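Local coordinates for uncharacterized protein PA1789 (Pseudomonas aeruginosa, PDB 3MT0) that is of unproven function but belongs to the universal stress protein A family and is probably needed for resistance to DNA-damaging agents, at residues A6-L11 with G32-H37; A52-A57 with V67-A72; S159-I164 with V240-T245. One frame throughout, in Å; residues are numbered along the deposited sequence.

Interaction 1 (A6-L11 with G32-H37)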
loop_
_atom_site.group_PDB
_atom_site.type_symbol
_atom_site.label_atom_id
_atom_site.label_comp_id
_atom_site.label_asym_id
_atom_site.label_seq_id
_atom_site.Cartn_x
_atom_site.Cartn_y
_atom_site.Cartn_z
ATOM N N ALA A 6 -5.694 -0.011 13.698
ATOM C CA ALA A 6 -5.137 1.163 14.364
ATOM C C ALA A 6 -5.273 2.450 13.536
ATOM O O ALA A 6 -5.054 3.552 14.053
ATOM C CB ALA A 6 -3.685 0.931 14.720
ATOM N N ILE A 7 -5.626 2.310 12.259
ATOM C CA ILE A 7 -5.812 3.475 11.386
ATOM C C ILE A 7 -7.210 4.027 11.621
ATOM O O ILE A 7 -8.201 3.352 11.356
ATOM C CB ILE A 7 -5.606 3.125 9.902
ATOM C CG1 ILE A 7 -4.156 2.692 9.659
ATOM C CG2 ILE A 7 -5.968 4.329 9.020
ATOM C CD1 ILE A 7 -3.896 2.142 8.272
ATOM N N ARG A 8 -7.287 5.244 12.146
ATOM C CA ARG A 8 -8.567 5.740 12.639
ATOM C C ARG A 8 -9.285 6.678 11.679
ATOM O O ARG A 8 -10.463 6.963 11.876
ATOM C CB ARG A 8 -8.439 6.364 14.035
ATOM C CG ARG A 8 -7.911 5.400 15.098
ATOM C CD ARG A 8 -8.516 4.003 14.979
ATOM N NE ARG A 8 -9.965 4.007 15.166
ATOM C CZ ARG A 8 -10.786 3.109 14.633
ATOM N NH1 ARG A 8 -10.305 2.133 13.878
ATOM N NH2 ARG A 8 -12.092 3.185 14.853
ATOM N N SER A 9 -8.575 7.160 10.659
ATOM C CA SER A 9 -9.193 7.924 9.585
ATOM C C SER A 9 -8.515 7.600 8.263
ATOM O O SER A 9 -7.290 7.472 8.193
ATOM C CB SER A 9 -9.116 9.425 9.863
ATOM O OG SER A 9 -7.773 9.849 9.982
ATOM N N ILE A 10 -9.325 7.447 7.227
ATOM C CA ILE A 10 -8.848 7.110 5.901
ATOM C C ILE A 10 -9.229 8.204 4.916
ATOM O O ILE A 10 -10.381 8.614 4.870
ATOM C CB ILE A 10 -9.474 5.795 5.438
ATOM C CG1 ILE A 10 -9.059 4.661 6.388
ATOM C CG2 ILE A 10 -9.074 5.490 3.984
ATOM C CD1 ILE A 10 -9.783 3.338 6.135
ATOM N N LEU A 11 -8.267 8.682 4.135
ATOM C CA LEU A 11 -8.560 9.660 3.102
ATOM C C LEU A 11 -8.866 8.909 1.823
ATOM O O LEU A 11 -8.019 8.166 1.321
ATOM C CB LEU A 11 -7.362 10.584 2.889
ATOM C CG LEU A 11 -7.541 11.643 1.803
ATOM C CD1 LEU A 11 -8.676 12.593 2.157
ATOM C CD2 LEU A 11 -6.238 12.411 1.624
ATOM N N GLY A 32 -15.819 -0.991 7.386
ATOM C CA GLY A 32 -16.899 -1.856 7.829
ATOM C C GLY A 32 -16.465 -2.722 8.996
ATOM O O GLY A 32 -17.275 -3.078 9.864
ATOM N N VAL A 33 -15.176 -3.056 9.019
ATOM C CA VAL A 33 -14.601 -3.847 10.101
ATOM C C VAL A 33 -13.934 -2.987 11.177
ATOM O O VAL A 33 -14.159 -3.187 12.376
ATOM C CB VAL A 33 -13.582 -4.880 9.554
ATOM C CG1 VAL A 33 -12.801 -5.536 10.683
ATOM C CG2 VAL A 33 -14.303 -5.922 8.712
ATOM N N THR A 34 -13.108 -2.035 10.754
ATOM C CA THR A 34 -12.288 -1.285 11.698
ATOM C C THR A 34 -13.029 -0.077 12.279
ATOM O O THR A 34 -12.600 0.504 13.283
ATOM C CB THR A 34 -10.980 -0.789 11.072
ATOM O OG1 THR A 34 -11.277 0.251 10.133
ATOM C CG2 THR A 34 -10.226 -1.921 10.348
ATOM N N GLN A 35 -14.146 0.287 11.657
ATOM C CA GLN A 35 -14.905 1.488 12.034
ATOM C C GLN A 35 -14.091 2.772 11.930
ATOM O O GLN A 35 -14.391 3.775 12.584
ATOM C CB GLN A 35 -15.552 1.341 13.412
ATOM C CG GLN A 35 -16.672 0.301 13.418
ATOM C CD GLN A 35 -16.940 -0.272 14.790
ATOM O OE1 GLN A 35 -16.247 0.047 15.757
ATOM N NE2 GLN A 35 -17.949 -1.132 14.883
ATOM N N SER A 36 -13.071 2.752 11.088
ATOM C CA SER A 36 -12.324 3.964 10.791
ATOM C C SER A 36 -13.237 5.029 10.187
ATOM O O SER A 36 -14.201 4.719 9.476
ATOM C CB SER A 36 -11.193 3.662 9.817
ATOM O OG SER A 36 -10.489 4.845 9.509
ATOM N N HIS A 37 -12.926 6.287 10.474
ATOM C CA HIS A 37 -13.608 7.392 9.831
ATOM C C HIS A 37 -13.184 7.456 8.367
ATOM O O HIS A 37 -12.044 7.139 8.035
ATOM C CB HIS A 37 -13.215 8.694 10.507
ATOM C CG HIS A 37 -13.838 9.888 9.883
ATOM N ND1 HIS A 37 -15.135 10.268 10.155
ATOM C CD2 HIS A 37 -13.361 10.785 8.989
ATOM C CE1 HIS A 37 -15.423 11.358 9.469
ATOM N NE2 HIS A 37 -14.366 11.689 8.746
HETATM O O HOH W 1 -8.847 1.215 9.479
#
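The carbonyl oxygen of Thr34 is gripped by both terminal nitrogens of Arg8. NH1 of Arg8 lies 2.9 Å from Thr34 O and NH2 lies 3.1 Å from the same atom. The guanidinium meets the oxygen end-on, with the oxygen in the guanidinium plane. NH1 stands above the carbonyl plane of Thr34, while NH2 is tilted from it by only 18°. The Arg8 chain is bent twice, which curls the group back over the turn, with CA of Ser36 under one face. NH1 also binds the backbone oxygen of Gln5.

Thr34 ends the helix 22-34, and Gln35 follows with positive phi. The chain then turns into the strand 37-43. With the strand 9-13 before it, this is a beta-alpha-beta unit of an alpha/beta fold. The two strands start side by side and parallel, with Ser9 paired to His37. His37 N donates to Arg8 O at 2.9 Å, and Ile10 N donates to His37 O at the same length.

Ser36 has two conformers. In the one described here, chi1 of 179° swings the hydroxyl away from its own N-H and against the first strand. Ser36 OG then gives His37 O a second bond at 3.1 Å, from the face of its plane opposite to Ile10 N. In this conformer CG1 of Ile10 packs on Ser36 OG at 3.4 Å. Thr34 OG1 accepts from Ser36 N, which makes an ST turn. Thr34 OG1 also donates to a water at 2.7 Å, and that water donates to Ile7 O, so it bridges the two segments. The His37 imidazole turns to the start of strand 67-72, where ND1 binds Ser66 OG, just before the strand, and NE2 binds Ser68 OG.

Interaction 2 (A52-A57 with V67-A72)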
loop_
_atom_site.group_PDB
_atom_site.type_symbol
_atom_site.label_atom_id
_atom_site.label_comp_id
_atom_site.label_asym_id
_atom_site.label_seq_id
_atom_site.Cartn_x
_atom_site.Cartn_y
_atom_site.Cartn_z
ATOM N N ALA A 52 -23.425 16.585 -4.641
ATOM C CA ALA A 52 -23.125 15.176 -4.872
ATOM C C ALA A 52 -22.390 14.572 -3.682
ATOM O O ALA A 52 -22.651 13.435 -3.286
ATOM C CB ALA A 52 -22.295 14.993 -6.162
ATOM N N LEU A 53 -21.443 15.329 -3.134
ATOM C CA LEU A 53 -20.704 14.884 -1.963
ATOM C C LEU A 53 -21.621 14.708 -0.762
ATOM O O LEU A 53 -21.484 13.744 -0.007
ATOM C CB LEU A 53 -19.576 15.865 -1.627
ATOM C CG LEU A 53 -18.319 15.688 -2.474
ATOM C CD1 LEU A 53 -17.347 16.833 -2.240
ATOM C CD2 LEU A 53 -17.673 14.355 -2.146
ATOM N N ASN A 54 -22.546 15.645 -0.568
ATOM C CA ASN A 54 -23.460 15.539 0.561
ATOM C C ASN A 54 -24.354 14.316 0.422
ATOM O O ASN A 54 -24.592 13.596 1.393
ATOM C CB ASN A 54 -24.301 16.809 0.696
ATOM C CG ASN A 54 -23.467 18.012 1.075
ATOM O OD1 ASN A 54 -22.388 17.872 1.657
ATOM N ND2 ASN A 54 -23.963 19.207 0.759
ATOM N N ASP A 55 -24.837 14.075 -0.791
ATOM C CA ASP A 55 -25.716 12.938 -1.040
ATOM C C ASP A 55 -24.977 11.641 -0.738
ATOM O O ASP A 55 -25.513 10.734 -0.098
ATOM C CB ASP A 55 -26.218 12.948 -2.487
ATOM C CG ASP A 55 -27.244 14.040 -2.742
ATOM O OD1 ASP A 55 -27.865 14.518 -1.767
ATOM O OD2 ASP A 55 -27.434 14.421 -3.919
ATOM N N LEU A 56 -23.733 11.571 -1.193
ATOM C CA LEU A 56 -22.902 10.394 -0.999
ATOM C C LEU A 56 -22.608 10.189 0.489
ATOM O O LEU A 56 -22.693 9.071 1.010
ATOM C CB LEU A 56 -21.600 10.550 -1.787
ATOM C CG LEU A 56 -20.570 9.427 -1.717
ATOM C CD1 LEU A 56 -21.214 8.080 -2.028
ATOM C CD2 LEU A 56 -19.419 9.708 -2.685
ATOM N N ALA A 57 -22.275 11.270 1.183
ATOM C CA ALA A 57 -22.007 11.171 2.616
ATOM C C ALA A 57 -23.252 10.724 3.371
ATOM O O ALA A 57 -23.160 9.945 4.317
ATOM C CB ALA A 57 -21.503 12.487 3.172
ATOM N N VAL A 67 -18.428 9.660 8.309
ATOM C CA VAL A 67 -18.015 10.263 7.042
ATOM C C VAL A 67 -17.950 11.788 7.086
ATOM O O VAL A 67 -18.839 12.450 7.635
ATOM C CB VAL A 67 -18.969 9.846 5.890
ATOM C CG1 VAL A 67 -18.525 10.465 4.561
ATOM C CG2 VAL A 67 -19.044 8.335 5.772
ATOM N N SER A 68 -16.871 12.337 6.538
ATOM C CA SER A 68 -16.806 13.763 6.225
ATOM C C SER A 68 -16.375 13.895 4.765
ATOM O O SER A 68 -15.848 12.939 4.182
ATOM C CB SER A 68 -15.845 14.506 7.162
ATOM O OG SER A 68 -14.545 13.939 7.146
ATOM N N THR A 69 -16.600 15.064 4.177
ATOM C CA THR A 69 -16.279 15.284 2.766
ATOM C C THR A 69 -15.657 16.651 2.557
ATOM O O THR A 69 -15.879 17.584 3.331
ATOM C CB THR A 69 -17.536 15.191 1.863
ATOM O OG1 THR A 69 -18.452 16.246 2.204
ATOM C CG2 THR A 69 -18.237 13.854 2.038
ATOM N N ASN A 70 -14.913 16.784 1.469
ATOM C CA ASN A 70 -14.419 18.083 1.061
ATOM C C ASN A 70 -14.027 18.091 -0.403
ATOM O O ASN A 70 -13.695 17.056 -0.994
ATOM C CB ASN A 70 -13.216 18.497 1.910
ATOM C CG ASN A 70 -12.875 19.979 1.770
ATOM O OD1 ASN A 70 -13.761 20.842 1.612
ATOM N ND2 ASN A 70 -11.583 20.287 1.845
ATOM N N GLN A 71 -14.061 19.281 -0.976
ATOM C CA GLN A 71 -13.559 19.523 -2.313
ATOM C C GLN A 71 -12.495 20.598 -2.180
ATOM O O GLN A 71 -12.718 21.632 -1.538
ATOM C CB GLN A 71 -14.668 19.999 -3.250
ATOM C CG GLN A 71 -14.160 20.207 -4.687
ATOM C CD GLN A 71 -15.246 20.671 -5.627
ATOM O OE1 GLN A 71 -16.430 20.591 -5.308
ATOM N NE2 GLN A 71 -14.846 21.172 -6.799
ATOM N N ALA A 72 -11.326 20.338 -2.750
ATOM C CA ALA A 72 -10.231 21.289 -2.666
ATOM C C ALA A 72 -9.376 21.250 -3.919
ATOM O O ALA A 72 -9.439 20.298 -4.701
ATOM C CB ALA A 72 -9.380 20.983 -1.454
#
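The helix segment 52-57 runs almost antiparallel to the strand 67-72, at 167°, with their axes 8.6 Å apart at the closest point. Leu53 faces Thr69, and one helical turn later Ala57 faces Val67.

Thr69 is the middle of the contact. Its methyl CG2 lies 3.7 Å from CB of Ala57 and 3.8 Å from the backbone oxygen of Leu53, an oxygen that already accepts from Ala57 N within the helix. The hydroxyl lies on the Leu53 side, with Thr69 OG1 4.0 Å from CB of Leu53. A chi1 of 64° sets OG1 between the backbone N and the carbonyl carbon and leaves the methyl to face the helix backbone. The side chains of Leu53 and Thr69 lie alongside, one running each way.

This is the second half of the beta-alpha-beta unit formed by strand 37-43, helix 50-62 and strand 67-72. Strand 67-72 is an outermost strand of the sheet within the chain. It is hydrogen-bonded to strand 37-43, which also lies under the helix: Leu53 touches Val42, and Leu56 touches Leu40.

Leu53 extends further along the strand. Its CD1 rests 3.9 Å from the backbone oxygen of Asn70, and CB of Gln71 is a little beyond. At the other end CB of Ala57 meets CG1 of Val67 at 3.9 Å, a plain apolar contact. The small alanine lets the helix come close here, with the two CA atoms 6.0 Å apart. The amide of Gln71 turns to the loop before the helix, where it binds the backbone of Glu44, Arg47 and His49.

Interaction 3 (S159-I164 with V240-T245)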
loop_
_atom_site.group_PDB
_atom_site.type_symbol
_atom_site.label_atom_id
_atom_site.label_comp_id
_atom_site.label_asym_id
_atom_site.label_seq_id
_atom_site.Cartn_x
_atom_site.Cartn_y
_atom_site.Cartn_z
ATOM N N SER A 159 2.189 -6.900 9.483
ATOM C CA SER A 159 1.055 -6.463 10.301
ATOM C C SER A 159 -0.115 -5.986 9.449
ATOM O O SER A 159 -1.246 -6.422 9.647
ATOM C CB SER A 159 1.462 -5.371 11.296
ATOM O OG SER A 159 0.396 -5.055 12.189
ATOM N N HIS A 160 0.160 -5.103 8.486
ATOM C CA HIS A 160 -0.891 -4.621 7.583
ATOM C C HIS A 160 -1.447 -5.775 6.749
ATOM O O HIS A 160 -2.660 -5.905 6.585
ATOM C CB HIS A 160 -0.389 -3.501 6.655
ATOM C CG HIS A 160 -0.175 -2.178 7.333
ATOM N ND1 HIS A 160 0.969 -1.886 8.048
ATOM C CD2 HIS A 160 -0.948 -1.069 7.398
ATOM C CE1 HIS A 160 0.898 -0.651 8.510
ATOM N NE2 HIS A 160 -0.256 -0.133 8.130
ATOM N N ALA A 161 -0.564 -6.619 6.219
ATOM C CA ALA A 161 -1.018 -7.680 5.330
ATOM C C ALA A 161 -1.920 -8.663 6.060
ATOM O O ALA A 161 -2.976 -9.048 5.545
ATOM C CB ALA A 161 0.182 -8.416 4.700
ATOM N N TYR A 162 -1.491 -9.075 7.252
ATOM C CA TYR A 162 -2.271 -9.978 8.079
ATOM C C TYR A 162 -3.617 -9.341 8.458
ATOM O O TYR A 162 -4.659 -10.003 8.425
ATOM C CB TYR A 162 -1.450 -10.358 9.325
ATOM C CG TYR A 162 -2.106 -11.334 10.263
ATOM C CD1 TYR A 162 -2.950 -12.327 9.788
ATOM C CD2 TYR A 162 -1.857 -11.277 11.624
ATOM C CE1 TYR A 162 -3.555 -13.222 10.648
ATOM C CE2 TYR A 162 -2.453 -12.183 12.500
ATOM C CZ TYR A 162 -3.299 -13.153 11.994
ATOM O OH TYR A 162 -3.904 -14.065 12.834
ATOM N N ASP A 163 -3.605 -8.064 8.815
ATOM C CA ASP A 163 -4.859 -7.408 9.209
ATOM C C ASP A 163 -5.822 -7.356 8.015
ATOM O O ASP A 163 -7.027 -7.577 8.162
ATOM C CB ASP A 163 -4.596 -6.013 9.783
ATOM C CG ASP A 163 -5.600 -5.622 10.856
ATOM O OD1 ASP A 163 -6.563 -6.384 11.096
ATOM O OD2 ASP A 163 -5.419 -4.554 11.475
ATOM N N ILE A 164 -5.287 -7.082 6.830
ATOM C CA ILE A 164 -6.081 -7.127 5.615
ATOM C C ILE A 164 -6.656 -8.519 5.357
ATOM O O ILE A 164 -7.850 -8.668 5.076
ATOM C CB ILE A 164 -5.269 -6.610 4.405
ATOM C CG1 ILE A 164 -5.005 -5.112 4.571
ATOM C CG2 ILE A 164 -6.002 -6.872 3.079
ATOM C CD1 ILE A 164 -4.091 -4.551 3.497
ATOM N N VAL A 240 -4.233 -8.042 -3.299
ATOM C CA VAL A 240 -3.465 -6.963 -2.692
ATOM C C VAL A 240 -2.041 -7.429 -2.457
ATOM O O VAL A 240 -1.824 -8.544 -2.025
ATOM C CB VAL A 240 -4.027 -6.570 -1.308
ATOM C CG1 VAL A 240 -3.224 -5.403 -0.723
ATOM C CG2 VAL A 240 -5.476 -6.204 -1.416
ATOM N N THR A 241 -1.078 -6.559 -2.742
ATOM C CA THR A 241 0.314 -6.845 -2.405
ATOM C C THR A 241 0.788 -5.713 -1.509
ATOM O O THR A 241 0.572 -4.546 -1.832
ATOM C CB THR A 241 1.203 -6.927 -3.675
ATOM O OG1 THR A 241 0.745 -8.000 -4.509
ATOM C CG2 THR A 241 2.650 -7.214 -3.287
ATOM N N VAL A 242 1.418 -6.060 -0.391
ATOM C CA VAL A 242 1.934 -5.070 0.543
ATOM C C VAL A 242 3.441 -5.020 0.427
ATOM O O VAL A 242 4.112 -6.047 0.557
ATOM C CB VAL A 242 1.549 -5.419 1.988
ATOM C CG1 VAL A 242 1.990 -4.308 2.945
ATOM C CG2 VAL A 242 0.036 -5.649 2.095
ATOM N N ILE A 243 3.974 -3.827 0.198
ATOM C CA ILE A 243 5.404 -3.654 -0.005
ATOM C C ILE A 243 5.919 -2.466 0.778
ATOM O O ILE A 243 5.153 -1.576 1.169
ATOM C CB ILE A 243 5.764 -3.452 -1.499
ATOM C CG1 ILE A 243 5.292 -2.081 -1.990
ATOM C CG2 ILE A 243 5.162 -4.547 -2.358
ATOM C CD1 ILE A 243 5.715 -1.741 -3.440
ATOM N N GLY A 244 7.222 -2.467 1.009
ATOM C CA GLY A 244 7.884 -1.360 1.657
ATOM C C GLY A 244 8.842 -0.711 0.684
ATOM O O GLY A 244 9.406 -1.379 -0.183
ATOM N N THR A 245 8.997 0.605 0.796
ATOM C CA THR A 245 10.047 1.295 0.058
ATOM C C THR A 245 11.423 0.996 0.671
ATOM O O THR A 245 11.528 0.350 1.726
ATOM C CB THR A 245 9.788 2.812 0.017
ATOM O OG1 THR A 245 9.661 3.323 1.348
ATOM C CG2 THR A 245 8.509 3.129 -0.759
#
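This is a buried apolar contact, in which a helix packs on a central strand of the sheet. It sits about 7 Å from the centre of the chain, measured from the centre of the contact. The helix segment 159-164 runs nearly antiparallel to the strand 240-244, at 165°, and their axes approach to 8.8 Å.

Val242 has the largest share. Its two methyls divide the work. CG2 meets CB of Ala161 at 3.8 Å and also lies 4.0 Å from CA of Ala161, so the valine sits against the helix backbone as well as the methyl. CG1 turns to the previous helix residue and lies 4.5 Å from CB of His160. With chi1 at -175°, CG1 is anti to the backbone N and CG2 anti to the carbonyl carbon, and both branches face the helix.

Both segments belong to the universal stress protein family region, in the HUP clan of alpha/beta folds. The helix follows strand 136-141. It also covers that strand, with Ala161 on Ala139 and Ile164 on Ile137. Strand 240-244 lies between 136-141 and 270-274 in the sheet, parallel to both. Val242 also touches Leu272 of the latter.

Ile164 reaches the strand with its end methyl. Its CD1 sits 4.4 Å from CG1 of Val240 and 4.5 Å from CG2 of Val242, so it bridges the two valines that point to the helix. These are looser contacts than that of Ala161. CB of His160 faces the strand, but its ring swings off along its own helix. There ND1 binds the backbone oxygen of Gly156, and the side chain touches Leu272 and Leu274 of strand 270-274.

How the interactions relate
All three contacts reach the same sheet, at different depths. Interaction 3 is core, apolar packing of a helix on a central strand. Interaction 2 has the same nearly antiparallel helix-on-strand form, but it lies at the sheet edge, is only partly buried, and places a threonine at its middle. Interaction 1 is also partly buried, with Arg8 exposed. It differs in kind: it joins a strand start to a helix end by polar bonds. Interactions 1 and 2 lie in successive beta-alpha-beta units that share strand 37-43, and the His37 ring ties them together. Interactions 1 and 3 meet more lightly, through Ile7 and His160. Interactions 2 and 3 stay about 19 Å apart at their nearest atoms.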